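Local structure of ectonucleoside triphosphate diphosphohydrolase 4 (Homo sapiens, 6WG5) at residues Phe185-Phe190 against Arg218-Leu223; Gly176-Ile181 against Val477-Gly482; Glu380-Ser385 against Lys467-Val472. The protein is a member of the GDA1/CD39 nucleoside phosphatase family, a two-lobed protein built on the actin-like ATPase fold. All coordinates share one frame; numbering follows the deposited sequence.

Contact 1. Residues Phe185-Phe190 against Arg218-Leu223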
loop_
_atom_site.group_PDB
_atom_site.type_symbol
_atom_site.label_atom_id
_atom_site.label_comp_id
_atom_site.label_asym_id
_atom_site.label_seq_id
_atom_site.Cartn_x
_atom_site.Cartn_y
_atom_site.Cartn_z
ATOM N N PHE A 185 -11.736 -1.051 -5.715
ATOM C CA PHE A 185 -13.014 -1.715 -5.493
ATOM C C PHE A 185 -13.953 -0.831 -4.683
ATOM O O PHE A 185 -15.091 -0.576 -5.096
ATOM C CB PHE A 185 -12.792 -3.053 -4.796
ATOM C CG PHE A 185 -14.052 -3.826 -4.574
ATOM C CD1 PHE A 185 -14.736 -4.378 -5.642
ATOM C CD2 PHE A 185 -14.556 -4.000 -3.297
ATOM C CE1 PHE A 185 -15.898 -5.090 -5.443
ATOM C CE2 PHE A 185 -15.718 -4.712 -3.092
ATOM C CZ PHE A 185 -16.392 -5.259 -4.167
ATOM N N VAL A 186 -13.494 -0.346 -3.526
ATOM C CA VAL A 186 -14.346 0.503 -2.696
ATOM C C VAL A 186 -14.690 1.791 -3.428
ATOM O O VAL A 186 -15.779 2.347 -3.241
ATOM C CB VAL A 186 -13.676 0.789 -1.335
ATOM C CG1 VAL A 186 -13.466 -0.503 -0.563
ATOM C CG2 VAL A 186 -12.355 1.524 -1.518
ATOM N N LEU A 187 -13.781 2.286 -4.269
ATOM C CA LEU A 187 -14.069 3.466 -5.076
ATOM C C LEU A 187 -15.014 3.171 -6.232
ATOM O O LEU A 187 -15.412 4.106 -6.935
ATOM C CB LEU A 187 -12.768 4.062 -5.618
ATOM C CG LEU A 187 -11.814 4.684 -4.593
ATOM C CD1 LEU A 187 -10.583 5.234 -5.294
ATOM C CD2 LEU A 187 -12.491 5.782 -3.789
ATOM N N GLY A 188 -15.376 1.908 -6.450
ATOM C CA GLY A 188 -16.330 1.563 -7.484
ATOM C C GLY A 188 -15.775 1.529 -8.887
ATOM O O GLY A 188 -16.552 1.558 -9.847
ATOM N N ARG A 189 -14.455 1.457 -9.045
ATOM C CA ARG A 189 -13.844 1.520 -10.366
ATOM C C ARG A 189 -13.974 0.222 -11.147
ATOM O O ARG A 189 -13.669 0.209 -12.344
ATOM C CB ARG A 189 -12.367 1.897 -10.235
ATOM C CG ARG A 189 -12.135 3.171 -9.433
ATOM C CD ARG A 189 -12.917 4.345 -10.005
ATOM N NE ARG A 189 -12.786 5.543 -9.184
ATOM C CZ ARG A 189 -11.827 6.452 -9.324
ATOM N NH1 ARG A 189 -10.896 6.309 -10.255
ATOM N NH2 ARG A 189 -11.800 7.509 -8.524
ATOM N N PHE A 190 -14.413 -0.859 -10.509
ATOM C CA PHE A 190 -14.719 -2.100 -11.205
ATOM C C PHE A 190 -16.204 -2.241 -11.509
ATOM O O PHE A 190 -16.601 -3.213 -12.160
ATOM C CB PHE A 190 -14.229 -3.294 -10.382
ATOM C CG PHE A 190 -12.762 -3.240 -10.063
ATOM C CD1 PHE A 190 -11.836 -2.921 -11.043
ATOM C CD2 PHE A 190 -12.310 -3.490 -8.779
ATOM C CE1 PHE A 190 -10.488 -2.868 -10.752
ATOM C CE2 PHE A 190 -10.962 -3.437 -8.483
ATOM C CZ PHE A 190 -10.051 -3.127 -9.471
ATOM N N ARG A 218 -11.589 4.820 -15.482
ATOM C CA ARG A 218 -10.211 5.015 -15.057
ATOM C C ARG A 218 -10.035 4.540 -13.621
ATOM O O ARG A 218 -10.929 4.698 -12.786
ATOM C CB ARG A 218 -9.840 6.492 -15.172
ATOM C CG ARG A 218 -8.385 6.801 -14.895
ATOM C CD ARG A 218 -8.121 8.285 -15.057
ATOM N NE ARG A 218 -8.790 9.074 -14.028
ATOM C CZ ARG A 218 -8.890 10.400 -14.047
ATOM N NH1 ARG A 218 -8.366 11.100 -15.045
ATOM N NH2 ARG A 218 -9.518 11.029 -13.065
ATOM N N THR A 219 -8.878 3.950 -13.335
ATOM C CA THR A 219 -8.548 3.509 -11.987
ATOM C C THR A 219 -7.661 4.537 -11.292
ATOM O O THR A 219 -7.133 5.466 -11.908
ATOM C CB THR A 219 -7.851 2.145 -12.011
ATOM O OG1 THR A 219 -6.681 2.211 -12.838
ATOM C CG2 THR A 219 -8.790 1.067 -12.532
ATOM N N ALA A 220 -7.497 4.351 -9.985
ATOM C CA ALA A 220 -6.698 5.237 -9.149
ATOM C C ALA A 220 -5.431 4.509 -8.722
ATOM O O ALA A 220 -5.502 3.415 -8.152
ATOM C CB ALA A 220 -7.490 5.697 -7.925
ATOM N N GLY A 221 -4.275 5.115 -8.999
ATOM C CA GLY A 221 -3.021 4.584 -8.516
ATOM C C GLY A 221 -2.824 4.876 -7.045
ATOM O O GLY A 221 -3.529 5.685 -6.442
ATOM N N ILE A 222 -1.846 4.195 -6.454
ATOM C CA ILE A 222 -1.539 4.354 -5.038
ATOM C C ILE A 222 -0.056 4.656 -4.886
ATOM O O ILE A 222 0.790 3.983 -5.486
ATOM C CB ILE A 222 -1.939 3.113 -4.215
ATOM C CG1 ILE A 222 -1.399 1.836 -4.852
ATOM C CG2 ILE A 222 -3.455 3.043 -4.090
ATOM C CD1 ILE A 222 -1.713 0.566 -4.065
ATOM N N LEU A 223 0.247 5.690 -4.110
ATOM C CA LEU A 223 1.596 6.009 -3.668
ATOM C C LEU A 223 1.646 5.839 -2.158
ATOM O O LEU A 223 0.787 6.369 -1.445
ATOM C CB LEU A 223 1.976 7.440 -4.053
ATOM C CG LEU A 223 2.415 7.670 -5.493
ATOM C CD1 LEU A 223 2.092 9.087 -5.922
ATOM C CD2 LEU A 223 3.903 7.404 -5.619
#
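A Schellman motif at the C-terminal end of helix 172-186 brings L187 and R189 against R218-A220, the run that leads into strand 221-225. G188 makes the turn with a positive phi of 79°, and its N bonds back to F185 O at 2.8 Å. The chain then turns off the helix axis, and R189 extends to R218 O. Its side chain bends at chi2 (-55°), which lays CD 3.4 Å from R218 O and swings NH1 onto the same oxygen. The NH1-O bond is 3.0 Å long and approaches R218 O from above the carbonyl plane, not along a lone pair. NH1 also forms a salt bridge with E380, whose OE2 takes R218 NH2 as well, while R218 NH1 bonds to N378 OD1; one carboxylate thus gathers both arginines and probably offsets their like charge. The guanidinium is further framed by L187 O, which lies at its edge and in its plane. T219 CG2 lies loosely by R189 CB at 4.3 Å, its OG1 bonds to E235, and N184 OD1, back in the helix, accepts A220 N. On the apolar side of the turn, L187 CD1 rests on A220 CB at 4.1 Å.

Contact 2. Residues Gly176-Ile181 against Val477-Gly482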
loop_
_atom_site.group_PDB
_atom_site.type_symbol
_atom_site.label_atom_id
_atom_site.label_comp_id
_atom_site.label_asym_id
_atom_site.label_seq_id
_atom_site.Cartn_x
_atom_site.Cartn_y
_atom_site.Cartn_z
ATOM N N GLY A 176 1.153 -5.429 -3.362
ATOM C CA GLY A 176 0.813 -4.183 -4.026
ATOM C C GLY A 176 -0.407 -4.312 -4.918
ATOM O O GLY A 176 -1.268 -3.429 -4.938
ATOM N N VAL A 177 -0.499 -5.412 -5.670
ATOM C CA VAL A 177 -1.669 -5.636 -6.516
ATOM C C VAL A 177 -2.927 -5.721 -5.660
ATOM O O VAL A 177 -3.933 -5.058 -5.937
ATOM C CB VAL A 177 -1.485 -6.904 -7.370
ATOM C CG1 VAL A 177 -2.742 -7.185 -8.196
ATOM C CG2 VAL A 177 -0.282 -6.758 -8.284
ATOM N N TYR A 178 -2.888 -6.542 -4.607
ATOM C CA TYR A 178 -4.056 -6.686 -3.742
ATOM C C TYR A 178 -4.480 -5.343 -3.159
ATOM O O TYR A 178 -5.677 -5.040 -3.090
ATOM C CB TYR A 178 -3.759 -7.683 -2.620
ATOM C CG TYR A 178 -3.634 -9.129 -3.065
ATOM C CD1 TYR A 178 -4.327 -9.606 -4.171
ATOM C CD2 TYR A 178 -2.829 -10.019 -2.366
ATOM C CE1 TYR A 178 -4.217 -10.924 -4.570
ATOM C CE2 TYR A 178 -2.714 -11.338 -2.758
ATOM C CZ TYR A 178 -3.411 -11.785 -3.859
ATOM O OH TYR A 178 -3.298 -13.099 -4.254
ATOM N N ALA A 179 -3.519 -4.526 -2.729
ATOM C CA ALA A 179 -3.864 -3.210 -2.202
ATOM C C ALA A 179 -4.457 -2.326 -3.292
ATOM O O ALA A 179 -5.392 -1.558 -3.039
ATOM C CB ALA A 179 -2.633 -2.550 -1.584
ATOM N N TRP A 180 -3.928 -2.424 -4.513
ATOM C CA TRP A 180 -4.471 -1.643 -5.617
ATOM C C TRP A 180 -5.899 -2.069 -5.936
ATOM O O TRP A 180 -6.758 -1.224 -6.217
ATOM C CB TRP A 180 -3.570 -1.788 -6.843
ATOM C CG TRP A 180 -4.045 -1.028 -8.039
ATOM C CD1 TRP A 180 -3.729 0.255 -8.375
ATOM C CD2 TRP A 180 -4.919 -1.508 -9.067
ATOM N NE1 TRP A 180 -4.355 0.605 -9.548
ATOM C CE2 TRP A 180 -5.092 -0.461 -9.992
ATOM C CE3 TRP A 180 -5.573 -2.724 -9.293
ATOM C CZ2 TRP A 180 -5.890 -0.590 -11.124
ATOM C CZ3 TRP A 180 -6.368 -2.851 -10.418
ATOM C CH2 TRP A 180 -6.520 -1.790 -11.319
ATOM N N ILE A 181 -6.173 -3.376 -5.892
ATOM C CA ILE A 181 -7.534 -3.864 -6.100
ATOM C C ILE A 181 -8.448 -3.363 -4.991
ATOM O O ILE A 181 -9.596 -2.970 -5.237
ATOM C CB ILE A 181 -7.544 -5.402 -6.186
ATOM C CG1 ILE A 181 -6.823 -5.874 -7.452
ATOM C CG2 ILE A 181 -8.977 -5.941 -6.166
ATOM C CD1 ILE A 181 -6.580 -7.372 -7.497
ATOM N N VAL A 477 -7.559 1.162 4.042
ATOM C CA VAL A 477 -7.449 0.341 2.841
ATOM C C VAL A 477 -7.000 -1.056 3.252
ATOM O O VAL A 477 -5.917 -1.229 3.821
ATOM C CB VAL A 477 -6.473 0.960 1.831
ATOM C CG1 VAL A 477 -6.311 0.049 0.613
ATOM C CG2 VAL A 477 -6.955 2.337 1.404
ATOM N N GLN A 478 -7.829 -2.053 2.960
ATOM C CA GLN A 478 -7.535 -3.443 3.283
ATOM C C GLN A 478 -7.011 -4.128 2.028
ATOM O O GLN A 478 -7.785 -4.431 1.115
ATOM C CB GLN A 478 -8.782 -4.163 3.798
ATOM C CG GLN A 478 -9.652 -3.360 4.753
ATOM C CD GLN A 478 -8.982 -3.107 6.088
ATOM O OE1 GLN A 478 -7.825 -3.472 6.296
ATOM N NE2 GLN A 478 -9.711 -2.479 7.003
ATOM N N TRP A 479 -5.700 -4.379 1.974
ATOM C CA TRP A 479 -5.189 -5.215 0.892
ATOM C C TRP A 479 -5.772 -6.617 0.978
ATOM O O TRP A 479 -5.880 -7.307 -0.043
ATOM C CB TRP A 479 -3.657 -5.261 0.903
ATOM C CG TRP A 479 -3.023 -6.039 2.030
ATOM C CD1 TRP A 479 -2.459 -5.527 3.161
ATOM C CD2 TRP A 479 -2.871 -7.464 2.118
ATOM N NE1 TRP A 479 -1.971 -6.540 3.950
ATOM C CE2 TRP A 479 -2.212 -7.739 3.333
ATOM C CE3 TRP A 479 -3.231 -8.532 1.291
ATOM C CZ2 TRP A 479 -1.908 -9.035 3.740
ATOM C CZ3 TRP A 479 -2.928 -9.819 1.699
ATOM C CH2 TRP A 479 -2.272 -10.059 2.912
ATOM N N THR A 480 -6.169 -7.049 2.177
ATOM C CA THR A 480 -6.861 -8.326 2.315
ATOM C C THR A 480 -8.184 -8.326 1.559
ATOM O O THR A 480 -8.657 -9.387 1.135
ATOM C CB THR A 480 -7.096 -8.641 3.793
ATOM O OG1 THR A 480 -7.772 -7.544 4.421
ATOM C CG2 THR A 480 -5.773 -8.894 4.506
ATOM N N LEU A 481 -8.795 -7.152 1.380
ATOM C CA LEU A 481 -10.032 -7.069 0.611
ATOM C C LEU A 481 -9.785 -7.368 -0.862
ATOM O O LEU A 481 -10.586 -8.057 -1.505
ATOM C CB LEU A 481 -10.662 -5.687 0.780
ATOM C CG LEU A 481 -11.919 -5.408 -0.044
ATOM C CD1 LEU A 481 -13.010 -6.421 0.258
ATOM C CD2 LEU A 481 -12.407 -3.995 0.225
ATOM N N GLY A 482 -8.691 -6.850 -1.420
ATOM C CA GLY A 482 -8.339 -7.200 -2.784
ATOM C C GLY A 482 -7.962 -8.658 -2.925
ATOM O O GLY A 482 -8.173 -9.258 -3.984
#
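Close helix-to-helix packing joins Y178, A179 and I181 of helix 172-186 to W479 and G482 in the first turn of helix 479-487, between the two lobes of the actin-like fold. The first helix leans with V177, W180 and I181 on strand 255-259 of one sheet, whereas Q478 and T480 face strand 53-61 of the other, so the helix pair spans the gap between the sheets. The backbones come very near each other: the CA atoms of A179 and W479 are 3.9 Å apart, those of Y178 and G482 4.4 Å. Having no side chain, G482 lets its CA lie against Y178 O at 3.4 Å, a CA-H...O contact with an angle of 160° at the hydrogen. I181 CG2 closes over the same CA at 3.7 Å. W479 CB rests against A179 CB at 3.8 Å. From there CG is held between the backbone N and the carbonyl carbon of W479 (chi1 71°), which carries the indole toward Y178. One face of that indole is covered by T480 CG2. V477 CG1, just before the helix, adds a looser touch on A179 O. The tyrosine and tryptophan side chains cross obliquely; Y178 CB lies 3.4 Å from W479 O, and Y178 CD2 meets W479 CE3 at 4.0 Å.

Contact 3. Residues Glu380-Ser385 against Lys467-Val472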
loop_
_atom_site.group_PDB
_atom_site.type_symbol
_atom_site.label_atom_id
_atom_site.label_comp_id
_atom_site.label_asym_id
_atom_site.label_seq_id
_atom_site.Cartn_x
_atom_site.Cartn_y
_atom_site.Cartn_z
ATOM N N GLU A 380 -4.967 9.647 -11.950
ATOM C CA GLU A 380 -5.188 10.097 -10.582
ATOM C C GLU A 380 -4.487 9.130 -9.640
ATOM O O GLU A 380 -4.374 7.936 -9.927
ATOM C CB GLU A 380 -6.681 10.193 -10.244
ATOM C CG GLU A 380 -7.431 8.875 -10.339
ATOM C CD GLU A 380 -8.922 9.031 -10.101
ATOM O OE1 GLU A 380 -9.303 9.537 -9.024
ATOM O OE2 GLU A 380 -9.712 8.652 -10.997
ATOM N N PHE A 381 -4.016 9.663 -8.513
ATOM C CA PHE A 381 -3.290 8.881 -7.524
ATOM C C PHE A 381 -3.755 9.260 -6.128
ATOM O O PHE A 381 -4.149 10.400 -5.875
ATOM C CB PHE A 381 -1.774 9.102 -7.619
ATOM C CG PHE A 381 -1.110 8.325 -8.718
ATOM C CD1 PHE A 381 -0.399 7.169 -8.432
ATOM C CD2 PHE A 381 -1.188 8.750 -10.033
ATOM C CE1 PHE A 381 0.221 6.451 -9.439
ATOM C CE2 PHE A 381 -0.570 8.037 -11.043
ATOM C CZ PHE A 381 0.134 6.885 -10.746
ATOM N N TYR A 382 -3.701 8.285 -5.224
ATOM C CA TYR A 382 -3.838 8.520 -3.794
ATOM C C TYR A 382 -2.469 8.401 -3.138
ATOM O O TYR A 382 -1.675 7.523 -3.496
ATOM C CB TYR A 382 -4.806 7.523 -3.153
ATOM C CG TYR A 382 -6.263 7.895 -3.292
ATOM C CD1 TYR A 382 -6.996 8.334 -2.197
ATOM C CD2 TYR A 382 -6.907 7.806 -4.517
ATOM C CE1 TYR A 382 -8.331 8.672 -2.320
ATOM C CE2 TYR A 382 -8.240 8.145 -4.650
ATOM C CZ TYR A 382 -8.947 8.578 -3.549
ATOM O OH TYR A 382 -10.276 8.915 -3.681
ATOM N N GLY A 383 -2.194 9.287 -2.185
ATOM C CA GLY A 383 -0.948 9.275 -1.437
ATOM C C GLY A 383 -1.210 8.912 0.015
ATOM O O GLY A 383 -2.025 9.548 0.685
ATOM N N PHE A 384 -0.511 7.886 0.485
ATOM C CA PHE A 384 -0.705 7.358 1.827
ATOM C C PHE A 384 0.560 7.538 2.658
ATOM O O PHE A 384 1.628 7.884 2.148
ATOM C CB PHE A 384 -1.101 5.879 1.780
ATOM C CG PHE A 384 -2.431 5.631 1.129
ATOM C CD1 PHE A 384 -3.608 5.876 1.816
ATOM C CD2 PHE A 384 -2.506 5.153 -0.168
ATOM C CE1 PHE A 384 -4.835 5.649 1.220
ATOM C CE2 PHE A 384 -3.726 4.925 -0.766
ATOM C CZ PHE A 384 -4.893 5.173 -0.072
ATOM N N SER A 385 0.413 7.300 3.962
ATOM C CA SER A 385 1.515 7.349 4.928
ATOM C C SER A 385 2.156 8.732 4.874
ATOM O O SER A 385 1.438 9.728 5.063
ATOM C CB SER A 385 2.451 6.171 4.656
ATOM O OG SER A 385 1.816 4.946 4.970
ATOM N N LYS A 467 -4.253 12.982 -4.381
ATOM C CA LYS A 467 -4.959 13.207 -3.128
ATOM C C LYS A 467 -4.249 12.426 -2.036
ATOM O O LYS A 467 -4.201 11.193 -2.085
ATOM C CB LYS A 467 -6.425 12.782 -3.216
ATOM C CG LYS A 467 -7.251 13.289 -2.041
ATOM C CD LYS A 467 -8.495 12.455 -1.786
ATOM C CE LYS A 467 -9.517 12.594 -2.904
ATOM N NZ LYS A 467 -10.901 12.319 -2.414
ATOM N N THR A 468 -3.686 13.140 -1.069
ATOM C CA THR A 468 -3.105 12.496 0.096
ATOM C C THR A 468 -4.211 12.199 1.097
ATOM O O THR A 468 -5.148 12.985 1.259
ATOM C CB THR A 468 -2.032 13.381 0.729
ATOM O OG1 THR A 468 -2.638 14.545 1.306
ATOM C CG2 THR A 468 -1.018 13.810 -0.318
ATOM N N ALA A 469 -4.112 11.048 1.754
ATOM C CA ALA A 469 -5.192 10.594 2.616
ATOM C C ALA A 469 -4.675 9.493 3.523
ATOM O O ALA A 469 -3.674 8.835 3.230
ATOM C CB ALA A 469 -6.385 10.092 1.799
ATOM N N LEU A 470 -5.381 9.305 4.634
ATOM C CA LEU A 470 -5.114 8.205 5.547
ATOM C C LEU A 470 -6.065 7.039 5.340
ATOM O O LEU A 470 -5.685 5.888 5.581
ATOM C CB LEU A 470 -5.215 8.693 6.998
ATOM C CG LEU A 470 -4.256 8.086 8.024
ATOM C CD1 LEU A 470 -2.794 8.257 7.614
ATOM C CD2 LEU A 470 -4.498 8.726 9.382
ATOM N N GLN A 471 -7.284 7.314 4.884
ATOM C CA GLN A 471 -8.276 6.280 4.648
ATOM C C GLN A 471 -9.171 6.718 3.498
ATOM O O GLN A 471 -9.112 7.861 3.036
ATOM C CB GLN A 471 -9.088 5.998 5.917
ATOM C CG GLN A 471 -9.598 7.236 6.630
ATOM C CD GLN A 471 -10.148 6.924 8.007
ATOM O OE1 GLN A 471 -9.772 5.928 8.627
ATOM N NE2 GLN A 471 -11.046 7.774 8.495
ATOM N N VAL A 472 -9.996 5.787 3.028
ATOM C CA VAL A 472 -10.909 6.022 1.916
ATOM C C VAL A 472 -12.318 5.700 2.389
ATOM O O VAL A 472 -12.557 4.631 2.962
ATOM C CB VAL A 472 -10.537 5.176 0.685
ATOM C CG1 VAL A 472 -11.448 5.509 -0.485
ATOM C CG2 VAL A 472 -9.085 5.408 0.309
HETATM O O HOH W 1 -12.743 9.495 -1.687
#
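Y382 lies alongside K467 where two parallel strands, 381-385 and 466-468, pair at one margin of the mixed sheet. Its CB starts 3.9 Å from K467 O, and with CG set beside the backbone N (chi1 -82°) the ring runs out beside the lysine chain, in the same direction. CD1 has A469 CB at the ring edge, 4.4 Å away. Farther along, CE1 meets K467 CD at 3.8 Å and V472 CG2 at 4.3 Å, both approaching obliquely. CZ then passes K467 CE, and the hydroxyl ends 3.7 Å from K467 NZ, too long for a direct bond. A water bridges the two tips instead, 3.2 Å from Y382 OH, with a weak bond from the lysine amine. Elsewhere the ring packs on I183 and L187, so the helix 172-186 region covers this side of the sheet.

The backbones fix the register. K467 N gives to F381 O, G383 N to K467 O at 2.8 Å, and A469 N to G383 O, this last donor nearly in line with the C=O bond. The K467 and G383 carbonyls each take a CA-H as well, from Y382 and T468 respectively. F384 puts its ring edge to V472 CG2, with CZ 4.2 Å from that methyl, while A469 O stands obliquely by CD1. T468 turns to the other face of the sheet, where its hydroxyl bonds with G399 and T391.

The chemistry is therefore graded: backbone hydrogen bonds set the strand pairing, the rings of Y382 and F384 close apolar ground around V472, and the phenol and amine meet through water at the outer end of the two side chains, where the nearby lysine charge may polarise the phenol.

From the N terminus, helix 172-186 comes first, supplying 176-181 to contact 2 and running into 185-190 of contact 1. Contact 1 closes a short loop on reaching 218-223; contact 3 opens much later at 380-385 and closes at 467-472, so these two follow in series. Contact 2 closes last, at 477-482, and its long loop encloses both. No loops cross. Contacts 1 and 3 share a sheet, in which strands 221-225 and 381-385 are neighbours, with a probable hydrogen bond from L223 N to Y382 O. Contact 2 ties helix 172-186 to helix 479-487, and V477, just before the latter, packs on F384 and V472 of contact 3.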